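Halorhodopsin (Halobacterium salinarum, PDB 2JAF) uses light absorbed by its retinal chromophore to pump chloride ions into the cell across the membrane. Local coordinates at residues R58-L61 / I62-A65; Y243-A246 / F247-R251; G228-S231 / W232-V236. The protein carries 2 engineered substitutions. One frame throughout, in Å; residues are numbered along the deposited sequence.

Contact 1: R58-L61 / I62-A65; sequences RPRL and IWGA
W63 N donates to P59 O over 2.9 Å, and I62 N reaches R58 O over 3.0 Å with an N-H...O angle of 156°. G64 N to R60 O and A65 N to L61 O complete the four i to i+4 bonds that open helix 58-82, the second transmembrane helix of the bacteriorhodopsin-like fold. P59 suits this first turn, because its ring nitrogen has no hydrogen to give and none is called for there, while its carbonyl remains a full acceptor.

R58 and W63 each have a polar partner outside the turn. The R58 guanidinium makes a salt bridge through NH2 to D128, and the indole NE1 of W63 donates to F47 O on helix 27-50.

Between R60 and W63 the contact is oblique. From a CG anti to the backbone N (chi1 -177°) the R60 chain runs extended to NE and only its last torsion turns, bringing NH1 to 3.8 Å from W63 CZ3. That ring atom lies over one face of the guanidinium, the two planes standing 40° apart. R60 O sits in the plane of the indole, at its edge, 3.9 Å from CE3, and W63 CB comes within 3.2 Å of the same oxygen.

On another side of the turn I62 CG1 approaches R58 O at 3.4 Å, and both I62 and L61 pack on L125 of helix 106-127. L61 also meets T136, and R60 meets T181, of a second subunit.

Two arginines thus sit on the first turn, where the helix dipole would tend to disfavour positive charge. The carboxylate of D128 probably offsets this for R58 and ties the helix start to the chain just past the end of helix 106-127, while R60, partly exposed, slants across the indole.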
loop_
_atom_site.group_PDB
_atom_site.type_symbol
_atom_site.label_atom_id
_atom_site.label_comp_id
_atom_site.label_asym_id
_atom_site.label_seq_id
_atom_site.Cartn_x
_atom_site.Cartn_y
_atom_site.Cartn_z
ATOM N N ARG A 58 0.723 25.531 -0.537
ATOM C CA ARG A 58 -0.074 24.733 -1.466
ATOM C C ARG A 58 0.617 24.521 -2.817
ATOM O O ARG A 58 0.721 23.391 -3.298
ATOM C CB ARG A 58 -1.433 25.403 -1.694
ATOM C CG ARG A 58 -2.231 25.659 -0.426
ATOM C CD ARG A 58 -2.722 24.367 0.192
ATOM N NE ARG A 58 -3.665 23.673 -0.680
ATOM C CZ ARG A 58 -4.284 22.540 -0.357
ATOM N NH1 ARG A 58 -4.055 21.973 0.822
ATOM N NH2 ARG A 58 -5.135 21.979 -1.207
ATOM N N PRO A 59 1.094 25.609 -3.449
ATOM C CA PRO A 59 1.770 25.525 -4.748
ATOM C C PRO A 59 2.926 24.530 -4.783
ATOM O O PRO A 59 2.914 23.569 -5.554
ATOM C CB PRO A 59 2.245 26.958 -4.980
ATOM C CG PRO A 59 1.195 27.767 -4.299
ATOM C CD PRO A 59 0.998 27.012 -3.008
ATOM N N ARG A 60 3.927 24.776 -3.944
ATOM C CA ARG A 60 5.107 23.923 -3.866
ATOM C C ARG A 60 4.732 22.470 -3.591
ATOM O O ARG A 60 5.379 21.550 -4.088
ATOM C CB ARG A 60 6.038 24.435 -2.765
ATOM C CG ARG A 60 7.340 23.672 -2.640
ATOM C CD ARG A 60 8.110 24.127 -1.412
ATOM N NE ARG A 60 9.378 23.420 -1.264
ATOM C CZ ARG A 60 10.400 23.537 -2.105
ATOM N NH1 ARG A 60 10.305 24.334 -3.161
ATOM N NH2 ARG A 60 11.516 22.855 -1.888
ATOM N N LEU A 61 3.685 22.272 -2.798
ATOM C CA LEU A 61 3.220 20.933 -2.449
ATOM C C LEU A 61 2.683 20.181 -3.666
ATOM O O LEU A 61 2.968 18.997 -3.853
ATOM C CB LEU A 61 2.130 21.021 -1.380
ATOM C CG LEU A 61 1.506 19.701 -0.923
ATOM C CD1 LEU A 61 2.583 18.776 -0.372
ATOM C CD2 LEU A 61 0.451 19.985 0.133
ATOM N N ILE A 62 1.890 20.865 -4.484
ATOM C CA ILE A 62 1.336 20.239 -5.677
ATOM C C ILE A 62 2.475 20.018 -6.669
ATOM O O ILE A 62 2.457 19.070 -7.451
ATOM C CB ILE A 62 0.238 21.119 -6.309
ATOM C CG1 ILE A 62 -0.921 21.279 -5.321
ATOM C CG2 ILE A 62 -0.270 20.483 -7.596
ATOM C CD1 ILE A 62 -2.020 22.210 -5.799
ATOM N N TRP A 63 3.470 20.898 -6.619
ATOM C CA TRP A 63 4.635 20.792 -7.487
ATOM C C TRP A 63 5.362 19.472 -7.216
ATOM O O TRP A 63 5.755 18.768 -8.147
ATOM C CB TRP A 63 5.592 21.959 -7.236
ATOM C CG TRP A 63 6.887 21.848 -7.981
ATOM C CD1 TRP A 63 7.054 21.792 -9.335
ATOM C CD2 TRP A 63 8.201 21.790 -7.411
ATOM N NE1 TRP A 63 8.392 21.707 -9.644
ATOM C CE2 TRP A 63 9.118 21.704 -8.482
ATOM C CE3 TRP A 63 8.693 21.805 -6.099
ATOM C CZ2 TRP A 63 10.503 21.632 -8.281
ATOM C CZ3 TRP A 63 10.071 21.732 -5.897
ATOM C CH2 TRP A 63 10.959 21.648 -6.986
ATOM N N GLY A 64 5.538 19.151 -5.936
ATOM C CA GLY A 64 6.216 17.921 -5.562
ATOM C C GLY A 64 5.443 16.680 -5.976
ATOM O O GLY A 64 6.016 15.727 -6.508
ATOM N N ALA A 65 4.140 16.686 -5.723
ATOM C CA ALA A 65 3.292 15.561 -6.086
ATOM C C ALA A 65 3.344 15.364 -7.595
ATOM O O ALA A 65 3.342 14.234 -8.092
ATOM C CB ALA A 65 1.860 15.823 -5.642
#

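Contact 2: Y243-A246 / F247-R251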
loop_
_atom_site.group_PDB
_atom_site.type_symbol
_atom_site.label_atom_id
_atom_site.label_comp_id
_atom_site.label_asym_id
_atom_site.label_seq_id
_atom_site.Cartn_x
_atom_site.Cartn_y
_atom_site.Cartn_z
ATOM N N TYR A 243 2.646 12.975 -18.615
ATOM C CA TYR A 243 3.518 14.104 -18.904
ATOM C C TYR A 243 2.782 15.371 -19.318
ATOM O O TYR A 243 2.984 16.419 -18.703
ATOM C CB TYR A 243 4.570 13.719 -19.956
ATOM C CG TYR A 243 5.184 12.343 -19.746
ATOM C CD1 TYR A 243 5.376 11.827 -18.463
ATOM C CD2 TYR A 243 5.510 11.536 -20.837
ATOM C CE1 TYR A 243 5.863 10.526 -18.269
ATOM C CE2 TYR A 243 5.999 10.240 -20.657
ATOM C CZ TYR A 243 6.166 9.741 -19.374
ATOM O OH TYR A 243 6.571 8.438 -19.200
ATOM N N VAL A 244 1.936 15.286 -20.344
ATOM C CA VAL A 244 1.200 16.463 -20.796
ATOM C C VAL A 244 0.250 16.920 -19.699
ATOM O O VAL A 244 0.154 18.116 -19.405
ATOM C CB VAL A 244 0.413 16.180 -22.114
ATOM C CG1 VAL A 244 -0.490 17.366 -22.462
ATOM C CG2 VAL A 244 1.393 15.951 -23.257
ATOM N N PHE A 245 -0.430 15.964 -19.069
ATOM C CA PHE A 245 -1.357 16.271 -17.989
ATOM C C PHE A 245 -0.648 17.046 -16.882
ATOM O O PHE A 245 -1.146 18.075 -16.413
ATOM C CB PHE A 245 -1.947 14.972 -17.421
ATOM C CG PHE A 245 -2.748 15.163 -16.163
ATOM C CD1 PHE A 245 -2.126 15.166 -14.917
ATOM C CD2 PHE A 245 -4.124 15.345 -16.223
ATOM C CE1 PHE A 245 -2.867 15.346 -13.747
ATOM C CE2 PHE A 245 -4.872 15.524 -15.060
ATOM C CZ PHE A 245 -4.242 15.525 -13.822
ATOM N N ALA A 246 0.514 16.544 -16.467
ATOM C CA ALA A 246 1.293 17.185 -15.405
ATOM C C ALA A 246 1.763 18.572 -15.825
ATOM O O ALA A 246 1.793 19.495 -15.010
ATOM C CB ALA A 246 2.494 16.316 -15.034
ATOM N N PHE A 247 2.126 18.720 -17.094
ATOM C CA PHE A 247 2.582 20.014 -17.599
ATOM C C PHE A 247 1.476 21.061 -17.488
ATOM O O PHE A 247 1.698 22.173 -17.010
ATOM C CB PHE A 247 3.011 19.902 -19.063
ATOM C CG PHE A 247 3.397 21.224 -19.674
ATOM C CD1 PHE A 247 4.586 21.849 -19.309
ATOM C CD2 PHE A 247 2.547 21.867 -20.568
ATOM C CE1 PHE A 247 4.925 23.102 -19.826
ATOM C CE2 PHE A 247 2.875 23.119 -21.092
ATOM C CZ PHE A 247 4.067 23.737 -20.719
ATOM N N ILE A 248 0.284 20.698 -17.947
ATOM C CA ILE A 248 -0.862 21.603 -17.910
ATOM C C ILE A 248 -1.210 21.991 -16.480
ATOM O O ILE A 248 -1.468 23.165 -16.192
ATOM C CB ILE A 248 -2.088 20.950 -18.579
ATOM C CG1 ILE A 248 -1.813 20.764 -20.075
ATOM C CG2 ILE A 248 -3.341 21.804 -18.340
ATOM C CD1 ILE A 248 -2.875 19.969 -20.810
ATOM N N LEU A 249 -1.219 21.003 -15.586
ATOM C CA LEU A 249 -1.536 21.252 -14.187
ATOM C C LEU A 249 -0.503 22.166 -13.525
ATOM O O LEU A 249 -0.859 23.171 -12.902
ATOM C CB LEU A 249 -1.638 19.920 -13.434
ATOM C CG LEU A 249 -1.716 19.867 -11.903
ATOM C CD1 LEU A 249 -2.541 21.010 -11.345
ATOM C CD2 LEU A 249 -2.308 18.517 -11.507
ATOM N N LEU A 250 0.773 21.826 -13.677
ATOM C CA LEU A 250 1.850 22.601 -13.076
ATOM C C LEU A 250 1.928 24.034 -13.607
ATOM O O LEU A 250 2.110 24.981 -12.836
ATOM C CB LEU A 250 3.184 21.884 -13.300
ATOM C CG LEU A 250 4.404 22.462 -12.579
ATOM C CD1 LEU A 250 4.096 22.638 -11.098
ATOM C CD2 LEU A 250 5.585 21.524 -12.766
ATOM N N ARG A 251 1.782 24.190 -14.919
ATOM C CA ARG A 251 1.846 25.509 -15.539
ATOM C C ARG A 251 0.763 26.422 -14.981
ATOM O O ARG A 251 1.003 27.607 -14.753
ATOM C CB ARG A 251 1.694 25.400 -17.061
ATOM C CG ARG A 251 1.786 26.742 -17.791
ATOM C CD ARG A 251 1.635 26.601 -19.304
ATOM N NE ARG A 251 0.339 26.041 -19.679
ATOM C CZ ARG A 251 -0.041 25.787 -20.929
ATOM N NH1 ARG A 251 0.775 26.044 -21.944
ATOM N NH2 ARG A 251 -1.237 25.259 -21.162
#
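F245 and L249 run alongside each other in one direction, a turn apart on helix 227-255, the last of the seven transmembrane helices of the bacteriorhodopsin-like fold. F245 CE1 meets L249 CD2 at 3.9 Å; the methyl comes obliquely to the ring. Both residues carry CG anti to the backbone N (chi1 171° for F245, 169° for L249), and this shared setting sends the two side chains off in step. L249 packs on A122 and L126 of helix 106-127, while F245 touches I119 there and L199 and V203 of helix 193-216.

V244 and I248 make the next i to i+4 pair but cross at a slant, with V244 CG1 3.9 Å from I248 CD1. The CG1 branch of I248 stays beside its backbone N and passes V244 O at 3.4 Å, the same oxygen that accepts from I248 N over 3.0 Å. I248 continues outward onto L199 and L202 of helix 193-216.

On the side toward helices 27-50 and 58-82, the small A246 packs against F47 and T66. L250 CB rests 3.3 Å from A246 O, which its own N-H bonds. Y243 leads away from the turn, its OH hydrogen-bonded to S73 OG.

Farther along, F247 CE2 sits over one face of the R251 guanidinium, displaced from the centre of the group and 3.7 Å from NH1.

Contact 3: G228-S231 / W232-V236; sequences GATS and WAYSV. Engineered in segment 228-231: A229 (natural residue Val).
T230 and Y234 stand one turn apart on helix 227-255, close to the retinal site: the Y234 side chain and the chromophore are about 5 Å apart. The two side chains run alongside each other in one direction, T230 CG2 touching Y234 CE2 at 3.6 Å. A chi1 of -73° keeps the Y234 ring beside its backbone N, which brings CD2 within 3.4 Å of T230 O. That oxygen also accepts the Y234 N-H over 3.3 Å, a long but nearly straight bond (168°). Replacing Y234 by an alanine would probably leave T230 CG2 without its aromatic neighbour and open a gap beside T230 O, where the ring now lies.

W232 leaves from another side of the helix. Its CD1 approaches G228 O at 3.5 Å, so that the carbonyl oxygen lies at the indole edge, near the ring plane, and NE1 is hydrogen-bonded to S31 OG on helix 27-50. A233 N closes the backbone turn on A229 O; A229 is an engineered residue in place of valine.

With OG beside its backbone N (chi1 -69°), S235 brings that hydroxyl oxygen to 3.2 Å from S231 O. S231 OG bonds S32 OG and R108 NH2, S235 OG bonds S32 O and again R108 NH2, and T230 OG1 turns back to S226 O.

The hydroxyls of T230, S231 and S235 are therefore satisfied through neighbouring groups, and one arginine gripped by two serines a turn apart joins this helix to helix 106-127, with S32 linking it to helix 27-50.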
loop_
_atom_site.group_PDB
_atom_site.type_symbol
_atom_site.label_atom_id
_atom_site.label_comp_id
_atom_site.label_asym_id
_atom_site.label_seq_id
_atom_site.Cartn_x
_atom_site.Cartn_y
_atom_site.Cartn_z
ATOM N N GLY A 228 4.039 -5.485 -29.572
ATOM C CA GLY A 228 4.696 -4.215 -29.824
ATOM C C GLY A 228 3.677 -3.101 -30.009
ATOM O O GLY A 228 3.876 -1.977 -29.537
ATOM N N ALA A 229 2.579 -3.410 -30.697
ATOM C CA ALA A 229 1.534 -2.423 -30.945
ATOM C C ALA A 229 0.784 -2.074 -29.660
ATOM O O ALA A 229 0.511 -0.903 -29.391
ATOM C CB ALA A 229 0.561 -2.945 -31.997
ATOM N N THR A 230 0.445 -3.091 -28.876
ATOM C CA THR A 230 -0.264 -2.871 -27.617
ATOM C C THR A 230 0.605 -2.006 -26.702
ATOM O O THR A 230 0.118 -1.095 -26.032
ATOM C CB THR A 230 -0.567 -4.214 -26.909
ATOM O OG1 THR A 230 -1.373 -5.036 -27.764
ATOM C CG2 THR A 230 -1.316 -3.976 -25.605
ATOM N N SER A 231 1.902 -2.292 -26.683
ATOM C CA SER A 231 2.820 -1.523 -25.851
ATOM C C SER A 231 2.839 -0.050 -26.264
ATOM O O SER A 231 2.777 0.840 -25.414
ATOM C CB SER A 231 4.230 -2.116 -25.936
ATOM O OG SER A 231 5.091 -1.496 -24.993
ATOM N N TRP A 232 2.913 0.218 -27.566
ATOM C CA TRP A 232 2.928 1.602 -28.032
ATOM C C TRP A 232 1.648 2.352 -27.662
ATOM O O TRP A 232 1.691 3.545 -27.357
ATOM C CB TRP A 232 3.141 1.677 -29.555
ATOM C CG TRP A 232 4.586 1.938 -29.950
ATOM C CD1 TRP A 232 5.466 1.039 -30.487
ATOM C CD2 TRP A 232 5.323 3.161 -29.773
ATOM N NE1 TRP A 232 6.701 1.624 -30.651
ATOM C CE2 TRP A 232 6.640 2.924 -30.222
ATOM C CE3 TRP A 232 4.995 4.434 -29.276
ATOM C CZ2 TRP A 232 7.639 3.913 -30.188
ATOM C CZ3 TRP A 232 5.990 5.420 -29.241
ATOM C CH2 TRP A 232 7.296 5.149 -29.696
ATOM N N ALA A 233 0.512 1.659 -27.678
ATOM C CA ALA A 233 -0.751 2.308 -27.342
ATOM C C ALA A 233 -0.695 2.822 -25.903
ATOM O O ALA A 233 -1.035 3.978 -25.635
ATOM C CB ALA A 233 -1.921 1.327 -27.523
ATOM N N TYR A 234 -0.264 1.963 -24.983
ATOM C CA TYR A 234 -0.150 2.346 -23.575
ATOM C C TYR A 234 0.866 3.486 -23.413
ATOM O O TYR A 234 0.647 4.427 -22.643
ATOM C CB TYR A 234 0.316 1.153 -22.727
ATOM C CG TYR A 234 -0.708 0.055 -22.488
ATOM C CD1 TYR A 234 -1.957 0.340 -21.943
ATOM C CD2 TYR A 234 -0.385 -1.286 -22.724
ATOM C CE1 TYR A 234 -2.859 -0.680 -21.628
ATOM C CE2 TYR A 234 -1.279 -2.312 -22.411
ATOM C CZ TYR A 234 -2.508 -2.005 -21.863
ATOM O OH TYR A 234 -3.384 -3.016 -21.521
ATOM N N SER A 235 1.982 3.394 -24.130
ATOM C CA SER A 235 3.020 4.415 -24.054
ATOM C C SER A 235 2.500 5.768 -24.503
ATOM O O SER A 235 2.795 6.782 -23.878
ATOM C CB SER A 235 4.237 4.014 -24.892
ATOM O OG SER A 235 4.900 2.912 -24.292
ATOM N N VAL A 236 1.728 5.792 -25.584
ATOM C CA VAL A 236 1.169 7.058 -26.055
ATOM C C VAL A 236 0.176 7.597 -25.023
ATOM O O VAL A 236 0.121 8.798 -24.769
ATOM C CB VAL A 236 0.445 6.896 -27.405
ATOM C CG1 VAL A 236 -0.318 8.174 -27.747
ATOM C CG2 VAL A 236 1.460 6.583 -28.496
#

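No contact closes a long loop: each is a turn within a single helix, and the three follow in series without nesting or crossing. From the N terminus, contact 1 comes first, at the start of helix 58-82. Contacts 3 and 2 follow in that order on helix 227-255, with their centres about 21 Å and their nearest atoms about 6 Å apart. Contacts 1 and 2 meet in space, W63 CD1 lying 3.5 Å from L250 CD1, so the second and seventh helices pack together there. Contact 3 lies on the opposite side of the chain's centre from contact 1, the two centres about 30 Å apart; its side chains reach helices 27-50, 106-127 and 193-216, near the retinal.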